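PDB 3AQ2: 6b protein from Agrobacterium vitis, which disturbs plant cell proliferation; it has an ADP-ribosylation fold and probably acts as a toxin on the host's miRNA machinery. Local coordinates for residues R31-R35 with L59-L65. Sequence-based numbering, arbitrary orientation.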
ATOM      1  N   ARG A  31      -6.860   1.996 -11.010  1.00 15.55           N
ATOM      2  CA  ARG A  31      -5.518   2.497 -11.279  1.00 16.36           C
ATOM      3  C   ARG A  31      -5.535   3.466 -12.456  1.00 16.93           C
ATOM      4  O   ARG A  31      -4.957   4.560 -12.387  1.00 16.66           O
ATOM      5  CB  ARG A  31      -4.563   1.338 -11.578  1.00 16.32           C
ATOM      6  CG  ARG A  31      -3.119   1.760 -11.560  1.00 19.86           C
ATOM      7  CD  ARG A  31      -2.254   0.950 -12.485  1.00 24.62           C
ATOM      8  NE  ARG A  31      -1.235   1.822 -13.065  1.00 30.49           N
ATOM      9  CZ  ARG A  31      -1.356   2.459 -14.227  1.00 33.29           C
ATOM     10  NH1 ARG A  31      -2.447   2.314 -14.968  1.00 34.72           N
ATOM     11  NH2 ARG A  31      -0.375   3.244 -14.654  1.00 34.78           N
ATOM     12  N   THR A  32      -6.205   3.067 -13.532  1.00 17.49           N
ATOM     13  CA  THR A  32      -6.313   3.916 -14.720  1.00 18.98           C
ATOM     14  C   THR A  32      -7.010   5.244 -14.397  1.00 18.99           C
ATOM     15  O   THR A  32      -6.553   6.303 -14.849  1.00 19.08           O
ATOM     16  CB  THR A  32      -7.040   3.196 -15.878  1.00 19.81           C
ATOM     17  OG1 THR A  32      -6.322   2.001 -16.213  1.00 21.38           O
ATOM     18  CG2 THR A  32      -7.121   4.097 -17.112  1.00 22.79           C
ATOM     19  N   ASP A  33      -8.101   5.181 -13.627  1.00 18.29           N
ATOM     20  CA  ASP A  33      -8.889   6.383 -13.275  1.00 19.48           C
ATOM     21  C   ASP A  33      -8.098   7.336 -12.388  1.00 18.84           C
ATOM     22  O   ASP A  33      -8.223   8.563 -12.501  1.00 18.70           O
ATOM     23  CB  ASP A  33     -10.186   6.013 -12.555  1.00 19.62           C
ATOM     24  CG  ASP A  33     -11.209   5.342 -13.468  1.00 21.32           C
ATOM     25  OD1 ASP A  33     -11.021   5.304 -14.709  1.00 22.46           O
ATOM     26  OD2 ASP A  33     -12.220   4.857 -12.927  1.00 23.66           O
ATOM     27  N   PHE A  34      -7.308   6.760 -11.485  1.00 17.99           N
ATOM     28  CA  PHE A  34      -6.414   7.517 -10.608  1.00 17.71           C
ATOM     29  C   PHE A  34      -5.366   8.283 -11.433  1.00 18.82           C
ATOM     30  O   PHE A  34      -5.217   9.499 -11.290  1.00 19.47           O
ATOM     31  CB  PHE A  34      -5.746   6.534  -9.639  1.00 16.97           C
ATOM     32  CG  PHE A  34      -4.946   7.181  -8.548  1.00 14.62           C
ATOM     33  CD1 PHE A  34      -5.520   7.420  -7.306  1.00 13.65           C
ATOM     34  CD2 PHE A  34      -3.610   7.506  -8.737  1.00 15.62           C
ATOM     35  CE1 PHE A  34      -4.780   7.983  -6.274  1.00 13.88           C
ATOM     36  CE2 PHE A  34      -2.855   8.085  -7.713  1.00 14.62           C
ATOM     37  CZ  PHE A  34      -3.448   8.327  -6.470  1.00 15.45           C
ATOM     38  N   ARG A  35      -4.665   7.564 -12.314  1.00 19.75           N
ATOM     39  CA  ARG A  35      -3.655   8.151 -13.193  1.00 21.01           C
ATOM     40  C   ARG A  35      -4.256   9.219 -14.106  1.00 22.15           C
ATOM     41  O   ARG A  35      -3.659  10.287 -14.292  1.00 22.78           O
ATOM     42  CB  ARG A  35      -2.949   7.058 -14.023  1.00 21.26           C
ATOM     43  CG  ARG A  35      -2.195   7.578 -15.270  1.00 24.37           C
ATOM     44  CD  ARG A  35      -0.834   8.204 -14.937  1.00 28.36           C
ATOM     45  NE  ARG A  35      -0.481   9.335 -15.802  1.00 34.00           N
ATOM     46  CZ  ARG A  35      -0.042   9.243 -17.057  1.00 37.05           C
ATOM     47  NH1 ARG A  35       0.107   8.060 -17.648  1.00 39.02           N
ATOM     48  NH2 ARG A  35       0.246  10.349 -17.734  1.00 38.27           N
ATOM     49  N   LEU A  59       4.004  10.483  -5.750  1.00 13.79           N
ATOM     50  CA  LEU A  59       3.655   9.184  -6.305  1.00 15.25           C
ATOM     51  C   LEU A  59       4.056   9.140  -7.753  1.00 16.72           C
ATOM     52  O   LEU A  59       3.888  10.117  -8.488  1.00 16.63           O
ATOM     53  CB  LEU A  59       2.146   8.913  -6.219  1.00 14.96           C
ATOM     54  CG  LEU A  59       1.431   9.059  -4.880  1.00 16.00           C
ATOM     55  CD1 LEU A  59      -0.022   8.627  -5.034  1.00 16.33           C
ATOM     56  CD2 LEU A  59       2.114   8.250  -3.800  1.00 16.73           C
ATOM     57  N   LEU A  60       4.540   7.965  -8.151  1.00 18.48           N
ATOM     58  CA  LEU A  60       4.826   7.654  -9.535  1.00 20.50           C
ATOM     59  C   LEU A  60       3.668   6.768  -9.984  1.00 19.82           C
ATOM     60  O   LEU A  60       3.574   5.613  -9.578  1.00 19.91           O
ATOM     61  CB  LEU A  60       6.165   6.903  -9.641  1.00 20.79           C
ATOM     62  CG  LEU A  60       7.458   7.546  -9.094  1.00 22.72           C
ATOM     63  CD1 LEU A  60       7.464   7.642  -7.577  1.00 24.83           C
ATOM     64  CD2 LEU A  60       8.666   6.743  -9.539  1.00 23.16           C
ATOM     65  N   SER A  61       2.764   7.320 -10.782  1.00 19.59           N
ATOM     66  CA  SER A  61       1.529   6.607 -11.111  1.00 20.10           C
ATOM     67  C   SER A  61       1.615   5.778 -12.395  1.00 20.15           C
ATOM     68  O   SER A  61       0.684   5.032 -12.711  1.00 20.19           O
ATOM     69  CB  SER A  61       0.368   7.584 -11.202  1.00 20.38           C
ATOM     70  OG  SER A  61       0.649   8.573 -12.164  1.00 24.45           O
ATOM     71  N   ASP A  62       2.726   5.918 -13.122  1.00 20.04           N
ATOM     72  CA  ASP A  62       3.039   5.050 -14.267  1.00 20.12           C
ATOM     73  C   ASP A  62       3.696   3.751 -13.799  1.00 19.88           C
ATOM     74  O   ASP A  62       4.776   3.362 -14.282  1.00 21.28           O
ATOM     75  CB  ASP A  62       3.984   5.750 -15.239  1.00 20.75           C
ATOM     76  CG  ASP A  62       3.300   6.809 -16.068  1.00 21.45           C
ATOM     77  OD1 ASP A  62       2.061   6.747 -16.236  1.00 22.48           O
ATOM     78  OD2 ASP A  62       4.013   7.702 -16.571  1.00 20.04           O
ATOM     79  N   GLN A  63       3.062   3.092 -12.844  1.00 18.39           N
ATOM     80  CA  GLN A  63       3.495   1.770 -12.432  1.00 17.75           C
ATOM     81  C   GLN A  63       2.264   1.011 -11.992  1.00 16.42           C
ATOM     82  O   GLN A  63       1.187   1.594 -11.883  1.00 16.72           O
ATOM     83  CB  GLN A  63       4.541   1.842 -11.311  1.00 17.31           C
ATOM     84  CG  GLN A  63       4.023   2.388  -9.981  1.00 16.96           C
ATOM     85  CD  GLN A  63       5.105   2.503  -8.918  1.00 18.18           C
ATOM     86  OE1 GLN A  63       5.277   3.569  -8.308  1.00 20.57           O
ATOM     87  NE2 GLN A  63       5.845   1.417  -8.694  1.00 19.57           N
ATOM     88  N   ARG A  64       2.423  -0.288 -11.773  1.00 15.82           N
ATOM     89  CA  ARG A  64       1.319  -1.125 -11.330  1.00 15.26           C
ATOM     90  C   ARG A  64       1.026  -0.854  -9.861  1.00 13.47           C
ATOM     91  O   ARG A  64       1.880  -0.348  -9.125  1.00 13.06           O
ATOM     92  CB  ARG A  64       1.653  -2.602 -11.543  1.00 16.28           C
ATOM     93  CG  ARG A  64       1.870  -2.955 -12.999  1.00 19.70           C
ATOM     94  CD  ARG A  64       2.268  -4.408 -13.177  1.00 24.31           C
ATOM     95  NE  ARG A  64       3.534  -4.708 -12.512  1.00 27.60           N
ATOM     96  CZ  ARG A  64       4.165  -5.876 -12.591  1.00 28.88           C
ATOM     97  NH1 ARG A  64       3.660  -6.866 -13.321  1.00 29.31           N
ATOM     98  NH2 ARG A  64       5.308  -6.047 -11.946  1.00 29.19           N
ATOM     99  N   LEU A  65      -0.182  -1.209  -9.443  1.00 12.32           N
ATOM    100  CA  LEU A  65      -0.541  -1.168  -8.036  1.00 11.95           C
ATOM    101  C   LEU A  65       0.314  -2.129  -7.220  1.00 11.43           C
ATOM    102  O   LEU A  65       0.707  -3.208  -7.701  1.00 12.22           O
ATOM    103  CB  LEU A  65      -2.011  -1.546  -7.857  1.00 11.87           C
ATOM    104  CG  LEU A  65      -3.059  -0.637  -8.500  1.00 12.40           C
ATOM    105  CD1 LEU A  65      -4.435  -1.264  -8.343  1.00 12.62           C
ATOM    106  CD2 LEU A  65      -3.035   0.769  -7.880  1.00 13.93           C
TER
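R31 and R35, one turn apart on helix 20-38, reach across to the loop that links strands 58-60 and 66-70, a worked example of arginines gripping an irregular chain by its carbonyls and an acid. Among the hydrogen bonds, R31 NE gives a fairly straight one to Q63 O (2.7 Å, 159° at the hydrogen); the oxygen lies near the guanidinium plane, but the donor stands above the carbonyl plane. R31 NH2 adds a weak, bent bond to S61 O (2.8 Å), so that the two nitrogens together straddle the inverse gamma turn centred on D62. The salt bridge joins R35 NH1 to D62 OD1 at 2.7 Å. The guanidinium and carboxylate planes stand nearly perpendicular (83°), a single-point contact, and R35 reaches it with a chain bent at chi2 (79°) and again at chi3; the first bend brings R35 CD to 3.2 Å from S61 OG, itself hydrogen-bonded to S39 O. The apolar contacts lie on the inner side of the polar ones: R31 CG rests on L65 CD2 (3.8 Å), while L59 CD1 meets the edge of the F34 ring at CZ (3.7 Å); the F34 ring also packs edge-to-face with W9. The chemistry implies a loop held to the helix through two backbone carbonyls and one carboxylate, over an apolar inner side, with the exposed D62 probably adding electrostatic attraction to both arginines.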